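Antifreeze protein (PDB 6EIO) probably binds ice crystals, through two faces of its beta-helical fold, and so restrains their growth in the manner of antifreeze proteins. Local coordinates at residues R100-G110 / G120-L128. Residues are numbered along the deposited sequence; the frame is centred on the assembly and turned at random. Where two conformers were deposited one is given.
Sequences RVASDMVTISG and GLYKSTSSL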
# COMPACT_ATOMS: atom_id res chain seq x y z
N ARG A 100 0.72 -10.44 12.96
CA ARG A 100 0.70 -9.63 14.16
C ARG A 100 -0.60 -9.79 14.91
O ARG A 100 -1.68 -9.86 14.32
CB ARG A 100 0.95 -8.18 13.81
CG ARG A 100 2.34 -8.05 13.32
CD ARG A 100 2.69 -6.67 13.00
NE ARG A 100 4.09 -6.59 12.60
CZ ARG A 100 4.83 -5.51 12.77
NH1 ARG A 100 4.32 -4.43 13.34
NH2 ARG A 100 6.09 -5.48 12.33
N VAL A 101 -0.50 -9.83 16.24
CA VAL A 101 -1.65 -9.88 17.13
C VAL A 101 -1.37 -8.99 18.33
O VAL A 101 -0.23 -8.81 18.73
CB VAL A 101 -1.97 -11.32 17.61
CG1 VAL A 101 -2.48 -12.18 16.47
CG2 VAL A 101 -0.76 -11.96 18.28
N ALA A 102 -2.44 -8.46 18.92
CA ALA A 102 -2.33 -7.71 20.16
C ALA A 102 -3.67 -7.77 20.86
O ALA A 102 -4.72 -7.77 20.22
CB ALA A 102 -1.98 -6.25 19.89
N SER A 103 -3.63 -7.79 22.19
CA SER A 103 -4.86 -7.92 22.97
C SER A 103 -5.82 -6.75 22.72
O SER A 103 -7.03 -6.90 22.88
CB SER A 103 -4.55 -8.02 24.46
OG SER A 103 -3.86 -6.87 24.92
N ASP A 104 -5.28 -5.59 22.37
CA ASP A 104 -6.05 -4.38 22.14
C ASP A 104 -6.24 -4.06 20.66
O ASP A 104 -6.66 -2.94 20.32
CB ASP A 104 -5.43 -3.20 22.89
CG ASP A 104 -3.96 -2.94 22.51
OD1 ASP A 104 -3.26 -3.88 22.09
OD2 ASP A 104 -3.49 -1.79 22.63
N MET A 105 -5.97 -5.00 19.76
CA MET A 105 -6.20 -4.72 18.35
C MET A 105 -7.69 -4.50 18.09
O MET A 105 -8.56 -4.95 18.85
CB MET A 105 -5.67 -5.85 17.48
CG MET A 105 -6.57 -7.04 17.46
SD MET A 105 -5.89 -8.26 16.34
CE MET A 105 -4.73 -9.09 17.27
N VAL A 106 -7.97 -3.79 17.01
CA VAL A 106 -9.32 -3.35 16.70
C VAL A 106 -9.81 -4.00 15.42
O VAL A 106 -9.12 -3.95 14.40
CB VAL A 106 -9.36 -1.81 16.64
CG1 VAL A 106 -10.68 -1.30 16.10
CG2 VAL A 106 -9.10 -1.25 18.03
N THR A 107 -11.01 -4.55 15.47
CA THR A 107 -11.66 -5.06 14.27
C THR A 107 -12.43 -3.94 13.57
O THR A 107 -13.17 -3.17 14.20
CB THR A 107 -12.57 -6.23 14.61
OG1 THR A 107 -13.54 -5.81 15.56
CG2 THR A 107 -11.75 -7.34 15.18
N ILE A 108 -12.22 -3.84 12.27
CA ILE A 108 -12.91 -2.91 11.38
C ILE A 108 -13.18 -3.70 10.11
O ILE A 108 -12.35 -4.52 9.72
CB ILE A 108 -12.08 -1.63 10.99
CG1 ILE A 108 -10.73 -2.00 10.35
CG2 ILE A 108 -11.91 -0.68 12.17
CD1 ILE A 108 -9.92 -0.80 9.83
N SER A 109 -14.24 -3.37 9.38
CA SER A 109 -14.46 -4.00 8.09
C SER A 109 -15.38 -3.12 7.27
O SER A 109 -16.00 -2.18 7.78
CB SER A 109 -15.01 -5.41 8.21
OG SER A 109 -16.32 -5.35 8.74
N GLY A 110 -15.49 -3.45 5.99
CA GLY A 110 -16.42 -2.74 5.16
C GLY A 110 -15.98 -1.31 4.90
O GLY A 110 -14.80 -0.98 4.84
N GLY A 120 -1.90 1.79 15.66
CA GLY A 120 -2.03 0.43 16.15
C GLY A 120 -2.33 -0.56 15.05
O GLY A 120 -1.92 -0.37 13.89
N LEU A 121 -3.02 -1.63 15.43
CA LEU A 121 -3.26 -2.81 14.62
C LEU A 121 -4.76 -2.97 14.41
O LEU A 121 -5.54 -2.94 15.39
CB LEU A 121 -2.71 -4.04 15.35
CG LEU A 121 -2.84 -5.38 14.62
CD1 LEU A 121 -2.12 -5.38 13.28
CD2 LEU A 121 -2.31 -6.49 15.51
N TYR A 122 -5.15 -3.16 13.15
CA TYR A 122 -6.54 -3.30 12.75
C TYR A 122 -6.68 -4.58 11.94
O TYR A 122 -5.80 -4.90 11.13
CB TYR A 122 -6.96 -2.12 11.88
CG TYR A 122 -6.94 -0.81 12.62
CD1 TYR A 122 -5.78 -0.03 12.70
CD2 TYR A 122 -8.07 -0.37 13.29
CE1 TYR A 122 -5.77 1.17 13.40
CE2 TYR A 122 -8.07 0.81 14.00
CZ TYR A 122 -6.92 1.59 14.04
OH TYR A 122 -6.98 2.77 14.73
N LYS A 123 -7.82 -5.25 12.11
CA LYS A 123 -8.09 -6.48 11.38
C LYS A 123 -9.50 -6.46 10.79
O LYS A 123 -10.48 -6.29 11.52
CB LYS A 123 -7.95 -7.70 12.28
CG LYS A 123 -8.23 -9.01 11.59
CD LYS A 123 -7.99 -10.19 12.52
CE LYS A 123 -8.00 -11.50 11.75
NZ LYS A 123 -6.95 -11.53 10.68
N SER A 124 -9.56 -6.67 9.48
CA SER A 124 -10.81 -6.85 8.76
C SER A 124 -10.94 -8.30 8.33
O SER A 124 -10.07 -8.83 7.63
CB SER A 124 -10.85 -5.95 7.53
OG SER A 124 -12.09 -6.09 6.84
N THR A 125 -12.02 -8.95 8.74
CA THR A 125 -12.27 -10.34 8.37
C THR A 125 -13.04 -10.45 7.05
O THR A 125 -13.35 -11.57 6.63
CB THR A 125 -13.05 -11.06 9.47
OG1 THR A 125 -14.29 -10.40 9.67
CG2 THR A 125 -12.25 -11.09 10.78
N SER A 126 -13.37 -9.33 6.43
CA SER A 126 -14.04 -9.31 5.13
C SER A 126 -13.40 -8.19 4.30
O SER A 126 -12.32 -7.69 4.62
CB SER A 126 -15.56 -9.19 5.34
OG SER A 126 -15.88 -8.03 6.08
N SER A 127 -14.08 -7.77 3.24
CA SER A 127 -13.50 -6.73 2.40
C SER A 127 -13.52 -5.39 3.14
O SER A 127 -14.42 -5.08 3.92
CB SER A 127 -14.28 -6.59 1.09
OG SER A 127 -14.06 -7.70 0.23
N LEU A 128 -12.47 -4.59 2.87
CA LEU A 128 -12.33 -3.26 3.44
C LEU A 128 -12.39 -2.26 2.29
O LEU A 128 -11.81 -2.51 1.23
CB LEU A 128 -10.99 -3.13 4.18
CG LEU A 128 -10.87 -1.93 5.11
CD1 LEU A 128 -11.79 -2.07 6.31
CD2 LEU A 128 -9.42 -1.78 5.56
O HOH W 1 -16.49 -8.82 8.65
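Ile108 and Val106 of the segment 100-110 close on the Tyr122 ring of 120-128, a worked example of how successive parallel coils of a beta-solenoid are joined by backbone bonds and by side chains packed within. Three hydrogen bonds alternate between the strands: Val106 N to Leu121 O (3.0 Å, in the carbonyl plane), Lys123 N to Val106 O (2.9 Å), and Ile108 N to Lys123 O, 45° out of that carbonyl's plane. The packing is tight on the buried side. Val106 lies alongside Tyr122, its CB 3.9 Å from CD2 of the ring, and Ile108 CD1 approaches Tyr122 CB to 3.8 Å. With CG1 set between the backbone N and the carbonyl carbon (chi1 56°), Ile108 reaches both this tyrosine and Leu128 CD1. Cut back to an alanine, it would probably lose both contacts and leave a gap there. Leu121 CD2 packs against Met105 CB and the Arg100 backbone. Further along, Gly110 N donates to Ser127 O at 2.8 Å, after a loop in which Ser124 OG bonds Ser126 O. The opposite side is looser: Thr107 is exposed, and a water joins Thr125 OG1 to Ser126 OG with only a weak link to Ser109 OG. Arg100 follows directly on helix 81-99; strand 147-151 continues the stack beyond 120-124, while Pro19 and Gln21 of the N-terminal segment touch Val106.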